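Local coordinates for protein heavy metal cation tricomponent efflux pump ZneA(CzcA-like) (Cupriavidus metallidurans, PDB 4K0J) that exports zinc ions in exchange for protons, as the inner-membrane pump of a tripartite heavy-metal efflux system of the RND family, at residues 556-562 and 643-647; 580-584 and 633-638; 663-669 and 809-815. All blocks are in the same frame, centred on the assembly; numbering follows the deposited sequence.

Contact 1. Residues 556-562 and 643-647; sequences WLQVTLP and GTQVG
Strands 556-560 and 645-647 run antiparallel, 151° between their directions, and Gln-558 and Gly-647 exchange backbone hydrogen bonds. Thr-560 and Gln-645 form the next hydrogen-bonded pair, in which Gln-645 N reaches Thr-560 O at 2.8 Å. Between them Val-559 and Val-646 make a non-hydrogen-bonded pair whose side chains lie side by side and point the same way, CG2 to CG2 3.9 Å. With chi1 at 172° Val-559 CG1 stands anti to its backbone N and crosses Thr-644 CG2 at an angle, 3.6 Å away, while Leu-557 CD2 comes obliquely against Val-646 CG1 at 3.7 Å. The opposite face carries Gln-558, Thr-560 and Gln-645; Thr-560 CB and Gln-645 CB stand 3.8 Å apart. The amide of Gln-558 turns away from the partner strand, its OE1 bonded to His-608 and its NE2 to Glu-610 and Asp-654. Strand 645-649 is the edge strand beside the first strand of a ferredoxin-like beta-alpha-beta-beta-alpha-beta unit. Strand 608-615 flanks 556-560 on its other edge, Leu-577 of helix 567-581 packs on Val-559 and Thr-644, and Phe-638 of helix 627-638 on Val-646; Ile-700 of strand 699-701 touches Thr-560 and Gln-645 on the opposite face.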
loop_
_atom_site.group_PDB
_atom_site.type_symbol
_atom_site.label_atom_id
_atom_site.label_comp_id
_atom_site.label_asym_id
_atom_site.label_seq_id
_atom_site.Cartn_x
_atom_site.Cartn_y
_atom_site.Cartn_z
ATOM N N TRP C 556 -37.587 1.682 -3.489
ATOM C CA TRP C 556 -37.015 2.909 -4.050
ATOM C C TRP C 556 -37.592 3.258 -5.424
ATOM O O TRP C 556 -37.884 2.377 -6.227
ATOM C CB TRP C 556 -35.497 2.798 -4.148
ATOM C CG TRP C 556 -34.814 4.084 -4.424
ATOM C CD1 TRP C 556 -34.475 4.589 -5.645
ATOM C CD2 TRP C 556 -34.365 5.038 -3.455
ATOM N NE1 TRP C 556 -33.848 5.806 -5.497
ATOM C CE2 TRP C 556 -33.766 6.102 -4.161
ATOM C CE3 TRP C 556 -34.411 5.097 -2.058
ATOM C CZ2 TRP C 556 -33.219 7.210 -3.519
ATOM C CZ3 TRP C 556 -33.868 6.201 -1.423
ATOM C CH2 TRP C 556 -33.281 7.242 -2.155
ATOM N N LEU C 557 -37.738 4.551 -5.690
ATOM C CA LEU C 557 -38.343 5.021 -6.930
ATOM C C LEU C 557 -37.432 5.969 -7.711
ATOM O O LEU C 557 -36.830 6.880 -7.146
ATOM C CB LEU C 557 -39.676 5.721 -6.636
ATOM C CG LEU C 557 -40.985 4.931 -6.512
ATOM C CD1 LEU C 557 -40.929 3.902 -5.409
ATOM C CD2 LEU C 557 -42.135 5.880 -6.263
ATOM N N GLN C 558 -37.336 5.748 -9.017
ATOM C CA GLN C 558 -36.694 6.710 -9.903
ATOM C C GLN C 558 -37.771 7.431 -10.700
ATOM O O GLN C 558 -38.098 7.039 -11.818
ATOM C CB GLN C 558 -35.715 6.011 -10.842
ATOM C CG GLN C 558 -34.496 5.450 -10.142
ATOM C CD GLN C 558 -33.511 6.528 -9.744
ATOM O OE1 GLN C 558 -33.520 7.626 -10.301
ATOM N NE2 GLN C 558 -32.657 6.223 -8.774
ATOM N N VAL C 559 -38.321 8.483 -10.111
ATOM C CA VAL C 559 -39.472 9.172 -10.672
ATOM C C VAL C 559 -39.061 10.250 -11.663
ATOM O O VAL C 559 -38.341 11.188 -11.314
ATOM C CB VAL C 559 -40.348 9.776 -9.559
ATOM C CG1 VAL C 559 -41.432 10.646 -10.153
ATOM C CG2 VAL C 559 -40.954 8.667 -8.711
ATOM N N THR C 560 -39.526 10.106 -12.903
ATOM C CA THR C 560 -39.166 11.025 -13.984
ATOM C C THR C 560 -40.283 12.022 -14.289
ATOM O O THR C 560 -41.455 11.665 -14.337
ATOM C CB THR C 560 -38.793 10.270 -15.272
ATOM O OG1 THR C 560 -37.843 9.243 -14.967
ATOM C CG2 THR C 560 -38.190 11.217 -16.283
ATOM N N LEU C 561 -39.902 13.274 -14.497
ATOM C CA LEU C 561 -40.852 14.359 -14.662
ATOM C C LEU C 561 -40.629 15.088 -15.991
ATOM O O LEU C 561 -39.589 14.913 -16.628
ATOM C CB LEU C 561 -40.726 15.322 -13.482
ATOM C CG LEU C 561 -41.778 15.228 -12.375
ATOM C CD1 LEU C 561 -42.131 13.795 -12.059
ATOM C CD2 LEU C 561 -41.290 15.938 -11.138
ATOM N N PRO C 562 -41.619 15.890 -16.429
ATOM C CA PRO C 562 -41.499 16.639 -17.686
ATOM C C PRO C 562 -40.255 17.530 -17.745
ATOM O O PRO C 562 -39.812 18.024 -16.712
ATOM C CB PRO C 562 -42.786 17.477 -17.723
ATOM C CG PRO C 562 -43.435 17.299 -16.384
ATOM C CD PRO C 562 -42.979 15.990 -15.875
ATOM N N GLY C 643 -47.716 13.395 -15.858
ATOM C CA GLY C 643 -46.324 13.760 -16.056
ATOM C C GLY C 643 -45.353 12.931 -15.243
ATOM O O GLY C 643 -44.139 13.028 -15.421
ATOM N N THR C 644 -45.892 12.100 -14.358
ATOM C CA THR C 644 -45.085 11.369 -13.389
ATOM C C THR C 644 -44.706 9.972 -13.866
ATOM O O THR C 644 -45.438 9.016 -13.625
ATOM C CB THR C 644 -45.846 11.223 -12.066
ATOM O OG1 THR C 644 -46.367 12.496 -11.669
ATOM C CG2 THR C 644 -44.937 10.691 -10.981
ATOM N N GLN C 645 -43.566 9.853 -14.536
ATOM C CA GLN C 645 -43.026 8.539 -14.887
ATOM C C GLN C 645 -42.224 7.921 -13.729
ATOM O O GLN C 645 -41.319 8.554 -13.188
ATOM C CB GLN C 645 -42.158 8.642 -16.136
ATOM C CG GLN C 645 -42.880 9.214 -17.325
ATOM C CD GLN C 645 -42.336 8.677 -18.633
ATOM O OE1 GLN C 645 -42.573 7.520 -18.986
ATOM N NE2 GLN C 645 -41.594 9.512 -19.357
ATOM N N VAL C 646 -42.545 6.680 -13.364
ATOM C CA VAL C 646 -42.010 6.088 -12.140
ATOM C C VAL C 646 -41.242 4.781 -12.329
ATOM O O VAL C 646 -41.814 3.770 -12.739
ATOM C CB VAL C 646 -43.132 5.825 -11.135
ATOM C CG1 VAL C 646 -42.578 5.157 -9.900
ATOM C CG2 VAL C 646 -43.836 7.122 -10.783
ATOM N N GLY C 647 -39.951 4.805 -12.004
ATOM C CA GLY C 647 -39.124 3.613 -12.048
ATOM C C GLY C 647 -39.153 2.896 -10.714
ATOM O O GLY C 647 -39.095 3.542 -9.668
#

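Contact 2. Residues 580-584 and 633-638; sequences ATMEF and AMATRF
Glu-583 OE1 accepts a weak, charge-assisted hydrogen bond from Arg-637 NE at 3.3 Å, with an N-H...O angle of 150°. The carboxylate oxygen comes in at the edge of the guanidinium, near its plane; the two planes are 28° apart although the side chains as a whole cross at about a right angle. Glu-583 is extended beyond CG, whereas Arg-637 bends at chi2 (71°), and its NE faces the carboxylate. The methyl of Ala-580, itself buried, lies against the same guanidinium, CB to CZ 3.7 Å. Phe-584 carries much of the apolar packing. Its CE2 meets Met-634 CG at 4.0 Å, its CE1 approaches Ala-633 CB at 4.1 Å, and Arg-637 CB sits at the ring edge. Met-634, extended beyond CG, carries its CE on to Thr-581 CG2 at 4.2 Å. Thr-581 OG1 lies in the ring plane at the edge of Phe-638, but its hydrogen bond goes to Leu-577 O, one turn back in its own helix. Phe-638 in turn packs on Phe-648 of strand 645-649. The salt bridge thus borders the surface, with Thr-581, Met-634 and Phe-638 buried between the helices and Phe-584 partly exposed. Helices 567-581 and 627-638 are the pair that covers one face of a ferredoxin-like beta-alpha-beta-beta-alpha-beta subdomain, as in the porter domain of RND pumps.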
loop_
_atom_site.group_PDB
_atom_site.type_symbol
_atom_site.label_atom_id
_atom_site.label_comp_id
_atom_site.label_asym_id
_atom_site.label_seq_id
_atom_site.Cartn_x
_atom_site.Cartn_y
_atom_site.Cartn_z
ATOM N N ALA C 580 -50.300 10.604 -3.221
ATOM C CA ALA C 580 -50.935 9.431 -3.825
ATOM C C ALA C 580 -50.293 8.143 -3.329
ATOM O O ALA C 580 -50.928 7.091 -3.317
ATOM C CB ALA C 580 -50.859 9.500 -5.333
ATOM N N THR C 581 -49.027 8.230 -2.929
ATOM C CA THR C 581 -48.331 7.073 -2.374
ATOM C C THR C 581 -48.842 6.755 -0.970
ATOM O O THR C 581 -48.920 5.591 -0.581
ATOM C CB THR C 581 -46.801 7.278 -2.369
ATOM O OG1 THR C 581 -46.359 7.549 -3.703
ATOM C CG2 THR C 581 -46.084 6.035 -1.875
ATOM N N MET C 582 -49.218 7.791 -0.221
ATOM C CA MET C 582 -49.771 7.603 1.120
ATOM C C MET C 582 -51.199 7.058 1.104
ATOM O O MET C 582 -51.761 6.746 2.157
ATOM C CB MET C 582 -49.731 8.905 1.918
ATOM C CG MET C 582 -48.344 9.480 2.088
ATOM S SD MET C 582 -48.267 10.766 3.347
ATOM C CE MET C 582 -48.444 9.792 4.837
ATOM N N GLU C 583 -51.781 6.931 -0.084
ATOM C CA GLU C 583 -53.143 6.422 -0.209
ATOM C C GLU C 583 -53.195 4.911 -0.019
ATOM O O GLU C 583 -54.090 4.241 -0.533
ATOM C CB GLU C 583 -53.764 6.824 -1.551
ATOM C CG GLU C 583 -54.068 8.313 -1.659
ATOM C CD GLU C 583 -54.688 8.694 -2.989
ATOM O OE1 GLU C 583 -54.788 7.816 -3.870
ATOM O OE2 GLU C 583 -55.071 9.872 -3.156
ATOM N N PHE C 584 -52.234 4.383 0.731
ATOM C CA PHE C 584 -52.180 2.962 1.029
ATOM C C PHE C 584 -51.969 2.764 2.521
ATOM O O PHE C 584 -51.313 3.575 3.172
ATOM C CB PHE C 584 -51.055 2.295 0.243
ATOM C CG PHE C 584 -51.262 2.310 -1.243
ATOM C CD1 PHE C 584 -52.142 1.428 -1.840
ATOM C CD2 PHE C 584 -50.569 3.202 -2.046
ATOM C CE1 PHE C 584 -52.334 1.439 -3.211
ATOM C CE2 PHE C 584 -50.757 3.215 -3.415
ATOM C CZ PHE C 584 -51.639 2.332 -3.998
ATOM N N ALA C 633 -50.153 -2.193 -7.665
ATOM C CA ALA C 633 -51.188 -1.243 -7.286
ATOM C C ALA C 633 -50.586 0.153 -7.330
ATOM O O ALA C 633 -51.225 1.108 -7.773
ATOM C CB ALA C 633 -51.726 -1.552 -5.905
ATOM N N MET C 634 -49.338 0.253 -6.881
ATOM C CA MET C 634 -48.593 1.504 -6.908
ATOM C C MET C 634 -48.320 1.974 -8.331
ATOM O O MET C 634 -48.441 3.157 -8.628
ATOM C CB MET C 634 -47.265 1.351 -6.165
ATOM C CG MET C 634 -47.345 1.549 -4.661
ATOM S SD MET C 634 -45.716 1.464 -3.886
ATOM C CE MET C 634 -46.124 1.872 -2.196
ATOM N N ALA C 635 -47.939 1.045 -9.203
ATOM C CA ALA C 635 -47.612 1.364 -10.589
ATOM C C ALA C 635 -48.864 1.816 -11.323
ATOM O O ALA C 635 -48.850 2.813 -12.051
ATOM C CB ALA C 635 -46.990 0.159 -11.285
ATOM N N THR C 636 -49.951 1.081 -11.121
ATOM C CA THR C 636 -51.220 1.457 -11.713
ATOM C C THR C 636 -51.648 2.833 -11.221
ATOM O O THR C 636 -52.068 3.676 -12.015
ATOM C CB THR C 636 -52.323 0.423 -11.411
ATOM O OG1 THR C 636 -52.080 -0.173 -10.132
ATOM C CG2 THR C 636 -52.336 -0.664 -12.475
ATOM N N ARG C 637 -51.532 3.062 -9.915
ATOM C CA ARG C 637 -51.898 4.353 -9.340
ATOM C C ARG C 637 -51.078 5.459 -9.971
ATOM O O ARG C 637 -51.606 6.502 -10.340
ATOM C CB ARG C 637 -51.689 4.363 -7.827
ATOM C CG ARG C 637 -51.865 5.728 -7.191
ATOM C CD ARG C 637 -53.314 6.182 -7.182
ATOM N NE ARG C 637 -53.433 7.606 -6.880
ATOM C CZ ARG C 637 -53.408 8.567 -7.801
ATOM N NH1 ARG C 637 -53.274 8.258 -9.084
ATOM N NH2 ARG C 637 -53.516 9.841 -7.445
ATOM N N PHE C 638 -49.781 5.211 -10.106
ATOM C CA PHE C 638 -48.850 6.200 -10.638
ATOM C C PHE C 638 -49.110 6.466 -12.118
ATOM O O PHE C 638 -48.753 7.527 -12.636
ATOM C CB PHE C 638 -47.395 5.773 -10.395
ATOM C CG PHE C 638 -46.994 5.784 -8.944
ATOM C CD1 PHE C 638 -47.613 6.639 -8.047
ATOM C CD2 PHE C 638 -46.001 4.934 -8.470
ATOM C CE1 PHE C 638 -47.253 6.644 -6.708
ATOM C CE2 PHE C 638 -45.637 4.937 -7.133
ATOM C CZ PHE C 638 -46.262 5.792 -6.255
#

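Contact 3. Residues 663-669 and 809-815; sequences AHSDLVV and TVRLNLR
The two central strands of a second ferredoxin-like subdomain meet here, 667-669 and 809-812 running antiparallel between the edge strands 699-701 and 843-847. Leu-667 pairs with Leu-812, and Val-669 with Val-810, through reciprocal backbone bonds such as Val-810 N to Val-669 O, 2.9 Å. Leu-667 O is gripped twice: Leu-812 N and Ser-665 OG, the latter at 2.7 Å, reach it from opposite faces of its plane. A chi1 of 66° places the serine hydroxyl between its own backbone N and carbonyl carbon, folded back toward Leu-667. On the leucine face, Leu-667 CB packs on Leu-812 CG at 3.7 Å, and Leu-690 of helix 676-690 covers Val-669 and Leu-812. The opposite face holds Val-668, whose CB touches Thr-809 CG2 at 3.7 Å, and Arg-811, which extends past Ala-663 CB to a salt bridge with Asp-702. Beyond the strands, Leu-814 CB meets Leu-667 CD1. The Asp-666 and Asn-813 side chains cross at about a right angle, linked through the backbone N-H of Asp-666: Asn-813 ND2 bonds to Asp-698, consistent with a set amide orientation, and Asn-813 OD1 accepts from Asp-666 N at 3.2 Å, almost straight at 170°. Asp-666 OD2 accepts a weak bond from Leu-814 N, 3.4 Å.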
loop_
_atom_site.group_PDB
_atom_site.type_symbol
_atom_site.label_atom_id
_atom_site.label_comp_id
_atom_site.label_asym_id
_atom_site.label_seq_id
_atom_site.Cartn_x
_atom_site.Cartn_y
_atom_site.Cartn_z
ATOM N N ALA C 663 -27.572 3.123 -15.503
ATOM C CA ALA C 663 -28.722 3.810 -14.937
ATOM C C ALA C 663 -29.420 2.961 -13.881
ATOM O O ALA C 663 -29.184 1.764 -13.761
ATOM C CB ALA C 663 -29.698 4.194 -16.035
ATOM N N HIS C 664 -30.305 3.590 -13.127
ATOM C CA HIS C 664 -30.944 2.929 -12.005
ATOM C C HIS C 664 -32.101 2.039 -12.433
ATOM O O HIS C 664 -33.261 2.337 -12.155
ATOM C CB HIS C 664 -31.418 3.978 -11.009
ATOM C CG HIS C 664 -30.340 4.919 -10.580
ATOM N ND1 HIS C 664 -29.529 4.674 -9.494
ATOM C CD2 HIS C 664 -29.931 6.100 -11.096
ATOM C CE1 HIS C 664 -28.673 5.670 -9.353
ATOM N NE2 HIS C 664 -28.892 6.546 -10.315
ATOM N N SER C 665 -31.774 0.942 -13.109
ATOM C CA SER C 665 -32.776 -0.037 -13.528
ATOM C C SER C 665 -32.143 -1.414 -13.718
ATOM O O SER C 665 -30.930 -1.528 -13.902
ATOM C CB SER C 665 -33.472 0.411 -14.817
ATOM O OG SER C 665 -32.566 0.433 -15.904
ATOM N N ASP C 666 -32.973 -2.454 -13.673
ATOM C CA ASP C 666 -32.504 -3.831 -13.796
ATOM C C ASP C 666 -31.859 -4.064 -15.152
ATOM O O ASP C 666 -30.813 -4.701 -15.260
ATOM C CB ASP C 666 -33.669 -4.808 -13.620
ATOM C CG ASP C 666 -34.630 -4.384 -12.522
ATOM O OD1 ASP C 666 -34.227 -3.601 -11.634
ATOM O OD2 ASP C 666 -35.794 -4.840 -12.547
ATOM N N LEU C 667 -32.500 -3.534 -16.187
ATOM C CA LEU C 667 -32.059 -3.721 -17.561
ATOM C C LEU C 667 -31.871 -2.371 -18.236
ATOM O O LEU C 667 -32.579 -1.416 -17.928
ATOM C CB LEU C 667 -33.100 -4.533 -18.337
ATOM C CG LEU C 667 -33.291 -5.998 -17.941
ATOM C CD1 LEU C 667 -34.651 -6.509 -18.391
ATOM C CD2 LEU C 667 -32.178 -6.847 -18.536
ATOM N N VAL C 668 -30.910 -2.285 -19.150
ATOM C CA VAL C 668 -30.790 -1.100 -19.990
ATOM C C VAL C 668 -30.503 -1.502 -21.419
ATOM O O VAL C 668 -30.037 -2.612 -21.682
ATOM C CB VAL C 668 -29.666 -0.134 -19.531
ATOM C CG1 VAL C 668 -29.941 0.418 -18.136
ATOM C CG2 VAL C 668 -28.307 -0.813 -19.599
ATOM N N VAL C 669 -30.791 -0.590 -22.339
ATOM C CA VAL C 669 -30.392 -0.742 -23.731
ATOM C C VAL C 669 -29.650 0.515 -24.172
ATOM O O VAL C 669 -30.234 1.597 -24.259
ATOM C CB VAL C 669 -31.596 -0.986 -24.658
ATOM C CG1 VAL C 669 -31.140 -1.020 -26.108
ATOM C CG2 VAL C 669 -32.284 -2.284 -24.293
ATOM N N THR C 809 -29.482 6.017 -23.053
ATOM C CA THR C 809 -29.833 4.816 -22.310
ATOM C C THR C 809 -31.331 4.605 -22.211
ATOM O O THR C 809 -32.054 5.454 -21.696
ATOM C CB THR C 809 -29.275 4.868 -20.887
ATOM O OG1 THR C 809 -27.898 5.255 -20.928
ATOM C CG2 THR C 809 -29.406 3.509 -20.219
ATOM N N VAL C 810 -31.797 3.464 -22.698
ATOM C CA VAL C 810 -33.181 3.090 -22.493
ATOM C C VAL C 810 -33.250 2.180 -21.279
ATOM O O VAL C 810 -33.033 0.974 -21.387
ATOM C CB VAL C 810 -33.776 2.369 -23.716
ATOM C CG1 VAL C 810 -35.245 2.075 -23.483
ATOM C CG2 VAL C 810 -33.602 3.206 -24.968
ATOM N N ARG C 811 -33.538 2.759 -20.121
ATOM C CA ARG C 811 -33.613 1.976 -18.902
ATOM C C ARG C 811 -34.994 1.346 -18.708
ATOM O O ARG C 811 -36.012 1.947 -19.058
ATOM C CB ARG C 811 -33.179 2.809 -17.692
ATOM C CG ARG C 811 -34.144 3.866 -17.222
ATOM C CD ARG C 811 -33.605 4.496 -15.948
ATOM N NE ARG C 811 -34.624 5.199 -15.174
ATOM C CZ ARG C 811 -34.819 6.512 -15.221
ATOM N NH1 ARG C 811 -34.066 7.267 -16.012
ATOM N NH2 ARG C 811 -35.765 7.074 -14.480
ATOM N N LEU C 812 -35.009 0.126 -18.165
ATOM C CA LEU C 812 -36.226 -0.683 -18.058
ATOM C C LEU C 812 -36.126 -1.812 -17.019
ATOM O O LEU C 812 -35.056 -2.376 -16.807
ATOM C CB LEU C 812 -36.589 -1.284 -19.419
ATOM C CG LEU C 812 -35.739 -2.452 -19.926
ATOM C CD1 LEU C 812 -36.572 -3.347 -20.825
ATOM C CD2 LEU C 812 -34.497 -1.966 -20.658
ATOM N N ASN C 813 -37.250 -2.151 -16.389
ATOM C CA ASN C 813 -37.276 -3.220 -15.382
ATOM C C ASN C 813 -37.899 -4.530 -15.878
ATOM O O ASN C 813 -38.884 -4.520 -16.614
ATOM C CB ASN C 813 -37.993 -2.751 -14.114
ATOM C CG ASN C 813 -37.280 -1.600 -13.434
ATOM O OD1 ASN C 813 -36.051 -1.545 -13.404
ATOM N ND2 ASN C 813 -38.051 -0.668 -12.884
ATOM N N LEU C 814 -37.328 -5.652 -15.451
ATOM C CA LEU C 814 -37.752 -6.976 -15.911
ATOM C C LEU C 814 -39.035 -7.469 -15.253
ATOM O O LEU C 814 -39.605 -8.475 -15.673
ATOM C CB LEU C 814 -36.630 -8.000 -15.692
ATOM C CG LEU C 814 -35.756 -7.882 -14.434
ATOM C CD1 LEU C 814 -36.530 -8.154 -13.148
ATOM C CD2 LEU C 814 -34.551 -8.808 -14.534
ATOM N N ARG C 815 -39.475 -6.753 -14.222
ATOM C CA ARG C 815 -40.625 -7.140 -13.402
ATOM C C ARG C 815 -41.874 -7.486 -14.205
ATOM O O ARG C 815 -42.225 -6.790 -15.155
ATOM C CB ARG C 815 -40.940 -6.027 -12.399
ATOM C CG ARG C 815 -42.277 -6.162 -11.692
ATOM C CD ARG C 815 -42.421 -5.099 -10.619
ATOM N NE ARG C 815 -42.051 -3.778 -11.118
ATOM C CZ ARG C 815 -42.918 -2.883 -11.576
ATOM N NH1 ARG C 815 -42.491 -1.706 -12.015
ATOM N NH2 ARG C 815 -44.213 -3.162 -11.599
#

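Contacts 1 and 2 belong to one ferredoxin-like unit, contact 3 to the next. The first joins sheet strands, the second helix 627-638 and the end of helix 567-581 with the turn that follows, and the ring of Phe-638, which also reaches Leu-557, joins the two contacts. Contact 1 lies at the sheet edge and is partly buried; contact 3, between central strands, is the buried one, with charged ends answered by neighbouring acids. Regular backbone bonds dominate both strand pairs, whereas contact 2 relies on apolar side chains and one weak salt bridge near the surface. Contacts 1 and 3 meet across the boundary between the units: Arg-811 NH2 makes a weak hydrogen bond to Thr-560 OG1, and Gln-558 packs on His-664. Contacts 2 and 3 do not touch.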